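Local coordinates for TLR1789 protein (PDB 2X8X), which probably helps insert or translocate proteins at the cyanobacterial outer membrane as an Omp85 family member, represented here by its N-terminal POTRA region, at residues Glu9-Glu13 / Tyr24-Ser28; Val89-Val95 / Ile119-Tyr123; Thr169-Thr173 / Lys231-Thr235. All coordinates share one frame; numbering follows the deposited sequence.

The three contacts lie in series along an elongated chain, one in each of its three POTRA-type domains. None touches another, and contacts 1 and 3 sit on opposite sides of the chain's centre, about 75 Å apart between centres. Contact 1 packs the end of a helix on a strand and is partly buried. Contact 2 joins two helices, the first through its N-terminal lead-in, and is also partly buried. Contact 3 lies at the surface, between a loop and the end of a strand. The chemistry follows the place. Contact 1 mixes valine packing with polar links at a tyrosine hydroxyl. Contact 2 is largely apolar between its segments. Contact 3 rests on a carboxylate that binds backbone N-H groups.

Contact 1: residues Glu9-Glu13 / Tyr24-Ser28; sequences EVVVE and YQVIS
Tyr24 lies against Val10 and Val12. Its CB leaves the last turn of helix 17-26 and sets CG beside the backbone N (chi1 -81°), which sends the ring out to strand 5-13. Tyr24 CE1 lies 4.0 Å from Val10 CG1, which comes in obliquely to the ring. Val12 CG2 sits over one ring face, 4.1 Å from the centroid and 15° off the ring normal, as a CH-pi contact offset toward CZ and CE2. At the tip, Tyr24 OH is 3.2 Å from Val10 O and 2.7 Å from a water. Val12 N donates to the same water over 3.1 Å. Further along, Ile27 follows the helix and meets Val10 tip to tip, with Ile27 CD1 3.9 Å from Val10 CG1. Ile27 also packs on Phe71 of strand 66-75 and on helix 37-48, so it belongs to the core between sheet and helices. Val11 turns its backbone hydrogen bonds to Ile69 and Phe71 of the neighbouring strand 66-75. The chemistry implies a division of labour: valines, ring and Ile27 supply apolar packing, while the water links the hydroxyl to Val12 N and the hydroxyl's proton may turn to Val10 O or the water.

Contact 2: residues Val89-Val95 / Ile119-Tyr123; sequences VLTQEKV and INTFY
Ile119 meets two residues of segment 89-95 through different branches. Its CG2 lies 3.7 Å from Leu90 CD2, and the two side chains cross at about a right angle. Its CD1 reaches on to Val95 CG2 at 4.4 Å, a looser contact. Leu147 and Val133 of the sheet also pack on Ile119. One turn further on, Phe122 points at the other segment, with CG anti to the backbone N (chi1 164°). The far end of its ring comes close to the backbone there: CZ is 3.5 Å from Val89 O, and CE2 lies near Leu90 CA. Leu90 CD1 approaches ring carbon CD2 at 4.2 Å, and the aliphatic Lys94 CE comes near CD1 of the ring. Tyr123 is next. Val89 CG2 touches the edge of its ring in plane, 3.9 Å from CE1. Leu90 runs across the phenol end, with CB 3.2 Å from Tyr123 OH. That hydroxyl is bound by Glu151 OE2. The same carboxylate takes the backbone N-H of Leu90 through OE2 and that of Val89 through OE1, so one acid ties the tyrosine to the lead-in it packs against. In the other segment Thr91, next to Leu90, is the N-cap of helix 92-99, and its OG1 accepts from Lys94 N at 3.1 Å. The contact thus joins helices 92-99 and 109-125 over a three-stranded sheet, the beta-alpha-alpha-beta-beta order characteristic of a POTRA domain.

Contact 3: residues Thr169-Thr173 / Lys231-Thr235; sequences TKQRT and KERNT
At the end of strand 224-232, the central strand of the third POTRA-type sheet, Glu232 takes the backbone N-H groups of Arg172 and Thr173. Its carboxylate reaches across to the loop that holds these two residues. Arg172 N donates to Glu232 OE1 over 2.9 Å in an almost straight bond (177°). Thr173 N donates to Glu232 OE2 over 3.0 Å, more bent at 143°. Each oxygen uses its syn lone pair, so the two bonds enter on the inner sides of the carboxylate and fix its rotation. The chain of Glu232 is extended beyond CG, which brings the acid group to the loop. Glu232 OE1 also takes a water at 2.6 Å, and that water donates to Lys170 O as well. On the other oxygen, Thr173 CG2 packs at 3.3 Å from Glu232 OE2. Both residues rest on Phe161 and Phe208, from the two outer strands of the sheet. The loop runs from strand 154-161 to helix 175-179, so the glutamate ties this connection to the middle of the sheet. Arg172 goes a different way. Its chain bends at chi3 (-47°) and lays the guanidinium near the C-terminal residues. The modelled approach of Arg172 NH2 to the carbonyl of Arg233 is too short, so the exact placing of this group is doubtful. In the model the guanidinium and the amide of Asn234 stand perpendicular, and Thr235 N lies above one guanidinium face, toward the rim. As modelled, the contact covers Thr235 N, which has no partner. Arg233 turns away and gives its NH1 to Gly206 O.

Contact 1: residues Glu9-Glu13 / Tyr24-Ser28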
loop_
_atom_site.group_PDB
_atom_site.type_symbol
_atom_site.label_atom_id
_atom_site.label_comp_id
_atom_site.label_asym_id
_atom_site.label_seq_id
_atom_site.Cartn_x
_atom_site.Cartn_y
_atom_site.Cartn_z
ATOM N N GLU A 9 -19.785 23.197 28.482
ATOM C CA GLU A 9 -18.850 23.674 27.441
ATOM C C GLU A 9 -18.138 22.502 26.815
ATOM O O GLU A 9 -17.976 21.425 27.410
ATOM C CB GLU A 9 -17.845 24.777 27.912
ATOM C CG GLU A 9 -16.743 24.338 28.884
ATOM C CD GLU A 9 -15.963 25.529 29.584
ATOM O OE1 GLU A 9 -15.072 26.116 28.919
ATOM O OE2 GLU A 9 -16.223 25.868 30.792
ATOM N N VAL A 10 -17.733 22.755 25.584
ATOM C CA VAL A 10 -16.992 21.775 24.822
ATOM C C VAL A 10 -15.742 22.526 24.406
ATOM O O VAL A 10 -15.821 23.644 23.887
ATOM C CB VAL A 10 -17.837 21.239 23.613
ATOM C CG1 VAL A 10 -17.027 20.200 22.776
ATOM C CG2 VAL A 10 -19.095 20.578 24.118
ATOM N N VAL A 11 -14.575 21.956 24.715
ATOM C CA VAL A 11 -13.342 22.515 24.168
ATOM C C VAL A 11 -12.573 21.460 23.351
ATOM O O VAL A 11 -12.612 20.255 23.632
ATOM C CB VAL A 11 -12.470 23.207 25.282
ATOM C CG1 VAL A 11 -12.353 22.280 26.518
ATOM C CG2 VAL A 11 -11.074 23.674 24.737
ATOM N N VAL A 12 -11.913 21.923 22.305
ATOM C CA VAL A 12 -10.994 21.056 21.551
ATOM C C VAL A 12 -9.552 21.490 21.842
ATOM O O VAL A 12 -9.229 22.665 21.652
ATOM C CB VAL A 12 -11.318 21.155 20.043
ATOM C CG1 VAL A 12 -10.212 20.503 19.181
ATOM C CG2 VAL A 12 -12.677 20.538 19.755
ATOM N N GLU A 13 -8.707 20.570 22.336
ATOM C CA GLU A 13 -7.282 20.849 22.574
ATOM C C GLU A 13 -6.354 20.049 21.665
ATOM O O GLU A 13 -6.507 18.835 21.537
ATOM C CB GLU A 13 -6.875 20.472 23.995
ATOM C CG GLU A 13 -7.415 21.380 25.074
ATOM C CD GLU A 13 -6.748 21.069 26.406
ATOM O OE1 GLU A 13 -5.795 20.215 26.384
ATOM O OE2 GLU A 13 -7.189 21.659 27.444
ATOM N N TYR A 24 -15.183 20.303 15.660
ATOM C CA TYR A 24 -16.520 20.751 16.077
ATOM C C TYR A 24 -17.606 20.296 15.133
ATOM O O TYR A 24 -18.692 20.002 15.567
ATOM C CB TYR A 24 -16.596 22.261 16.190
ATOM C CG TYR A 24 -16.040 22.766 17.487
ATOM C CD1 TYR A 24 -16.635 22.408 18.710
ATOM C CD2 TYR A 24 -14.926 23.603 17.508
ATOM C CE1 TYR A 24 -16.104 22.867 19.917
ATOM C CE2 TYR A 24 -14.409 24.089 18.709
ATOM C CZ TYR A 24 -14.996 23.702 19.895
ATOM O OH TYR A 24 -14.467 24.148 21.078
ATOM N N GLN A 25 -17.317 20.279 13.839
ATOM C CA GLN A 25 -18.242 19.900 12.775
ATOM C C GLN A 25 -18.637 18.423 12.937
ATOM O O GLN A 25 -19.752 18.082 12.706
ATOM C CB GLN A 25 -17.480 20.138 11.468
ATOM C CG GLN A 25 -18.151 20.032 10.092
ATOM C CD GLN A 25 -17.340 20.820 8.982
ATOM O OE1 GLN A 25 -16.097 20.833 8.985
ATOM N NE2 GLN A 25 -18.060 21.466 8.039
ATOM N N VAL A 26 -17.720 17.541 13.355
ATOM C CA VAL A 26 -17.983 16.093 13.281
ATOM C C VAL A 26 -18.549 15.498 14.585
ATOM O O VAL A 26 -19.115 14.435 14.585
ATOM C CB VAL A 26 -16.725 15.276 12.816
ATOM C CG1 VAL A 26 -16.137 15.831 11.521
ATOM C CG2 VAL A 26 -15.671 15.322 13.832
ATOM N N ILE A 27 -18.398 16.178 15.694
ATOM C CA ILE A 27 -18.916 15.641 16.970
ATOM C C ILE A 27 -20.383 16.043 17.133
ATOM O O ILE A 27 -20.848 16.990 16.480
ATOM C CB ILE A 27 -18.104 16.132 18.200
ATOM C CG1 ILE A 27 -18.335 17.639 18.402
ATOM C CG2 ILE A 27 -16.593 15.640 18.070
ATOM C CD1 ILE A 27 -17.391 18.385 19.373
ATOM N N SER A 28 -21.122 15.329 17.970
ATOM C CA SER A 28 -22.486 15.741 18.185
ATOM C C SER A 28 -22.625 16.444 19.527
ATOM O O SER A 28 -23.630 17.080 19.763
ATOM C CB SER A 28 -23.450 14.550 18.063
ATOM O OG SER A 28 -23.067 13.546 19.020
HETATM O O HOH W 1 -11.967 24.978 21.544
#

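Contact 2: residues Val89-Val95 / Ile119-Tyr123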
loop_
_atom_site.group_PDB
_atom_site.type_symbol
_atom_site.label_atom_id
_atom_site.label_comp_id
_atom_site.label_asym_id
_atom_site.label_seq_id
_atom_site.Cartn_x
_atom_site.Cartn_y
_atom_site.Cartn_z
ATOM N N VAL A 89 11.601 0.442 -10.750
ATOM C CA VAL A 89 10.839 1.052 -11.848
ATOM C C VAL A 89 9.955 2.208 -11.415
ATOM O O VAL A 89 9.612 3.037 -12.244
ATOM C CB VAL A 89 9.954 0.068 -12.660
ATOM C CG1 VAL A 89 10.843 -0.910 -13.442
ATOM C CG2 VAL A 89 8.968 -0.581 -11.805
ATOM N N LEU A 90 9.577 2.231 -10.135
ATOM C CA LEU A 90 9.029 3.434 -9.483
ATOM C C LEU A 90 10.150 4.311 -8.992
ATOM O O LEU A 90 10.981 3.915 -8.156
ATOM C CB LEU A 90 8.094 3.046 -8.321
ATOM C CG LEU A 90 7.452 4.176 -7.446
ATOM C CD1 LEU A 90 6.329 4.970 -8.148
ATOM C CD2 LEU A 90 6.908 3.543 -6.103
ATOM N N THR A 91 10.260 5.498 -9.543
ATOM C CA THR A 91 11.373 6.362 -9.136
ATOM C C THR A 91 10.926 7.226 -7.967
ATOM O O THR A 91 9.730 7.549 -7.823
ATOM C CB THR A 91 11.835 7.253 -10.298
ATOM O OG1 THR A 91 10.791 8.172 -10.604
ATOM C CG2 THR A 91 12.164 6.395 -11.572
ATOM N N GLN A 92 11.890 7.602 -7.108
ATOM C CA GLN A 92 11.640 8.578 -6.066
ATOM C C GLN A 92 10.988 9.855 -6.640
ATOM O O GLN A 92 10.112 10.428 -6.004
ATOM C CB GLN A 92 12.925 8.897 -5.269
ATOM C CG GLN A 92 12.661 9.885 -4.116
ATOM C CD GLN A 92 11.654 9.341 -3.070
ATOM O OE1 GLN A 92 11.839 8.216 -2.510
ATOM N NE2 GLN A 92 10.630 10.164 -2.743
ATOM N N GLU A 93 11.365 10.283 -7.836
ATOM C CA GLU A 93 10.718 11.474 -8.433
ATOM C C GLU A 93 9.215 11.295 -8.730
ATOM O O GLU A 93 8.425 12.247 -8.648
ATOM C CB GLU A 93 11.408 11.908 -9.728
ATOM C CG GLU A 93 12.793 12.556 -9.552
ATOM C CD GLU A 93 13.868 11.527 -9.151
ATOM O OE1 GLU A 93 13.915 10.406 -9.749
ATOM O OE2 GLU A 93 14.660 11.838 -8.224
ATOM N N LYS A 94 8.838 10.095 -9.167
ATOM C CA LYS A 94 7.417 9.787 -9.403
ATOM C C LYS A 94 6.628 9.785 -8.084
ATOM O O LYS A 94 5.506 10.261 -8.010
ATOM C CB LYS A 94 7.310 8.409 -10.107
ATOM C CG LYS A 94 5.915 7.956 -10.410
ATOM C CD LYS A 94 5.170 8.989 -11.215
ATOM C CE LYS A 94 3.795 8.450 -11.538
ATOM N NZ LYS A 94 3.379 9.019 -12.811
ATOM N N VAL A 95 7.226 9.208 -7.043
ATOM C CA VAL A 95 6.667 9.279 -5.679
ATOM C C VAL A 95 6.464 10.724 -5.234
ATOM O O VAL A 95 5.371 11.064 -4.735
ATOM C CB VAL A 95 7.507 8.463 -4.642
ATOM C CG1 VAL A 95 7.095 8.837 -3.270
ATOM C CG2 VAL A 95 7.313 6.960 -4.842
ATOM N N ILE A 119 0.193 4.650 -6.506
ATOM C CA ILE A 119 1.437 3.875 -6.792
ATOM C C ILE A 119 1.070 2.467 -7.362
ATOM O O ILE A 119 1.662 1.993 -8.342
ATOM C CB ILE A 119 2.291 3.765 -5.524
ATOM C CG1 ILE A 119 2.965 5.088 -5.186
ATOM C CG2 ILE A 119 3.313 2.620 -5.680
ATOM C CD1 ILE A 119 3.572 5.020 -3.697
ATOM N N ASN A 120 0.121 1.799 -6.738
ATOM C CA ASN A 120 -0.267 0.411 -7.148
ATOM C C ASN A 120 -0.872 0.460 -8.521
ATOM O O ASN A 120 -0.696 -0.468 -9.307
ATOM C CB ASN A 120 -1.268 -0.189 -6.161
ATOM C CG ASN A 120 -0.655 -0.414 -4.766
ATOM O OD1 ASN A 120 0.580 -0.483 -4.628
ATOM N ND2 ASN A 120 -1.506 -0.546 -3.733
ATOM N N THR A 121 -1.557 1.574 -8.847
ATOM C CA THR A 121 -2.077 1.761 -10.198
ATOM C C THR A 121 -0.944 2.008 -11.188
ATOM O O THR A 121 -0.976 1.482 -12.288
ATOM C CB THR A 121 -3.126 2.925 -10.281
ATOM O OG1 THR A 121 -4.201 2.619 -9.400
ATOM C CG2 THR A 121 -3.666 3.072 -11.674
ATOM N N PHE A 122 0.064 2.784 -10.824
ATOM C CA PHE A 122 1.229 2.901 -11.689
ATOM C C PHE A 122 1.823 1.511 -12.029
ATOM O O PHE A 122 2.013 1.194 -13.213
ATOM C CB PHE A 122 2.283 3.826 -11.119
ATOM C CG PHE A 122 3.641 3.686 -11.787
ATOM C CD1 PHE A 122 3.943 4.441 -12.943
ATOM C CD2 PHE A 122 4.599 2.792 -11.275
ATOM C CE1 PHE A 122 5.212 4.322 -13.584
ATOM C CE2 PHE A 122 5.866 2.633 -11.894
ATOM C CZ PHE A 122 6.182 3.402 -13.058
ATOM N N TYR A 123 2.046 0.660 -11.041
ATOM C CA TYR A 123 2.531 -0.696 -11.390
ATOM C C TYR A 123 1.581 -1.440 -12.328
ATOM O O TYR A 123 2.010 -1.999 -13.334
ATOM C CB TYR A 123 2.706 -1.539 -10.124
ATOM C CG TYR A 123 3.878 -1.035 -9.258
ATOM C CD1 TYR A 123 5.164 -0.934 -9.786
ATOM C CD2 TYR A 123 3.710 -0.715 -7.893
ATOM C CE1 TYR A 123 6.277 -0.465 -8.983
ATOM C CE2 TYR A 123 4.839 -0.253 -7.085
ATOM C CZ TYR A 123 6.085 -0.137 -7.641
ATOM O OH TYR A 123 7.200 0.293 -6.921
#

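Contact 3: residues Thr169-Thr173 / Lys231-Thr235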
loop_
_atom_site.group_PDB
_atom_site.type_symbol
_atom_site.label_atom_id
_atom_site.label_comp_id
_atom_site.label_asym_id
_atom_site.label_seq_id
_atom_site.Cartn_x
_atom_site.Cartn_y
_atom_site.Cartn_z
ATOM N N THR A 169 11.267 -34.853 -17.394
ATOM C CA THR A 169 11.835 -35.619 -18.541
ATOM C C THR A 169 13.155 -35.012 -18.978
ATOM O O THR A 169 13.426 -33.872 -18.631
ATOM C CB THR A 169 10.832 -35.761 -19.701
ATOM O OG1 THR A 169 11.206 -36.878 -20.496
ATOM C CG2 THR A 169 10.821 -34.537 -20.573
ATOM N N LYS A 170 14.008 -35.776 -19.654
ATOM C CA LYS A 170 15.340 -35.253 -20.038
ATOM C C LYS A 170 15.152 -34.103 -21.026
ATOM O O LYS A 170 14.390 -34.198 -21.991
ATOM C CB LYS A 170 16.304 -36.312 -20.638
ATOM C CG LYS A 170 17.737 -35.750 -21.128
ATOM C CD LYS A 170 18.744 -36.895 -21.649
ATOM C CE LYS A 170 19.169 -37.820 -20.468
ATOM N NZ LYS A 170 20.097 -39.061 -20.693
ATOM N N GLN A 171 15.828 -33.004 -20.732
ATOM C CA GLN A 171 15.926 -31.806 -21.610
ATOM C C GLN A 171 16.669 -32.127 -22.913
ATOM O O GLN A 171 17.739 -32.736 -22.854
ATOM C CB GLN A 171 16.746 -30.773 -20.843
ATOM C CG GLN A 171 17.277 -29.609 -21.660
ATOM C CD GLN A 171 17.703 -28.439 -20.746
ATOM O OE1 GLN A 171 18.119 -27.371 -21.223
ATOM N NE2 GLN A 171 17.565 -28.633 -19.436
ATOM N N ARG A 172 16.130 -31.722 -24.065
ATOM C CA ARG A 172 16.869 -31.843 -25.353
ATOM C C ARG A 172 17.464 -30.494 -25.840
ATOM O O ARG A 172 18.658 -30.442 -26.190
ATOM C CB ARG A 172 16.059 -32.578 -26.463
ATOM C CG ARG A 172 15.550 -34.018 -26.030
ATOM C CD ARG A 172 14.937 -34.973 -27.154
ATOM N NE ARG A 172 13.964 -34.292 -28.015
ATOM C CZ ARG A 172 12.684 -34.028 -27.708
ATOM N NH1 ARG A 172 12.120 -34.407 -26.553
ATOM N NH2 ARG A 172 11.955 -33.361 -28.587
ATOM N N THR A 173 16.666 -29.421 -25.830
ATOM C CA THR A 173 17.137 -28.112 -26.335
ATOM C C THR A 173 18.155 -27.461 -25.344
ATOM O O THR A 173 18.002 -27.557 -24.130
ATOM C CB THR A 173 15.938 -27.117 -26.580
ATOM O OG1 THR A 173 16.437 -25.871 -27.105
ATOM C CG2 THR A 173 15.250 -26.791 -25.254
ATOM N N LYS A 231 7.035 -28.472 -22.309
ATOM C CA LYS A 231 6.901 -29.769 -22.966
ATOM C C LYS A 231 7.401 -29.643 -24.401
ATOM O O LYS A 231 6.775 -28.955 -25.199
ATOM C CB LYS A 231 5.449 -30.284 -22.899
ATOM C CG LYS A 231 4.860 -30.400 -21.462
ATOM C CD LYS A 231 3.429 -30.968 -21.351
ATOM C CE LYS A 231 2.798 -30.373 -20.052
ATOM N NZ LYS A 231 1.646 -31.091 -19.439
ATOM N N GLU A 232 8.553 -30.269 -24.694
ATOM C CA GLU A 232 9.211 -30.259 -26.007
ATOM C C GLU A 232 8.520 -31.249 -26.935
ATOM O O GLU A 232 7.957 -32.229 -26.454
ATOM C CB GLU A 232 10.686 -30.646 -25.893
ATOM C CG GLU A 232 11.520 -29.635 -25.090
ATOM C CD GLU A 232 13.012 -29.958 -25.092
ATOM O OE1 GLU A 232 13.489 -30.625 -24.147
ATOM O OE2 GLU A 232 13.703 -29.544 -26.048
ATOM N N ARG A 233 8.533 -30.981 -28.236
ATOM C CA ARG A 233 7.937 -31.912 -29.253
ATOM C C ARG A 233 8.871 -33.080 -29.327
ATOM O O ARG A 233 10.070 -32.862 -29.483
ATOM C CB ARG A 233 8.002 -31.313 -30.660
ATOM C CG ARG A 233 7.054 -30.258 -31.003
ATOM C CD ARG A 233 7.550 -29.503 -32.249
ATOM N NE ARG A 233 7.660 -30.331 -33.436
ATOM C CZ ARG A 233 8.523 -30.148 -34.438
ATOM N NH1 ARG A 233 9.390 -29.149 -34.455
ATOM N NH2 ARG A 233 8.494 -30.982 -35.450
ATOM N N ASN A 234 8.381 -34.309 -29.254
ATOM C CA ASN A 234 9.322 -35.459 -29.262
ATOM C C ASN A 234 10.186 -35.548 -30.553
ATOM O O ASN A 234 10.059 -34.720 -31.470
ATOM C CB ASN A 234 8.600 -36.787 -28.944
ATOM C CG ASN A 234 9.494 -37.798 -28.147
ATOM O OD1 ASN A 234 10.280 -37.418 -27.258
ATOM N ND2 ASN A 234 9.351 -39.089 -28.475
ATOM N N THR A 235 11.102 -36.518 -30.564
ATOM C CA THR A 235 11.725 -37.062 -31.783
ATOM C C THR A 235 10.965 -36.699 -33.087
ATOM O O THR A 235 9.993 -37.368 -33.484
ATOM C CB THR A 235 11.921 -38.634 -31.624
ATOM O OG1 THR A 235 12.804 -38.888 -30.519
ATOM C CG2 THR A 235 12.458 -39.342 -32.914
HETATM O O HOH W 2 12.208 -32.573 -23.056
#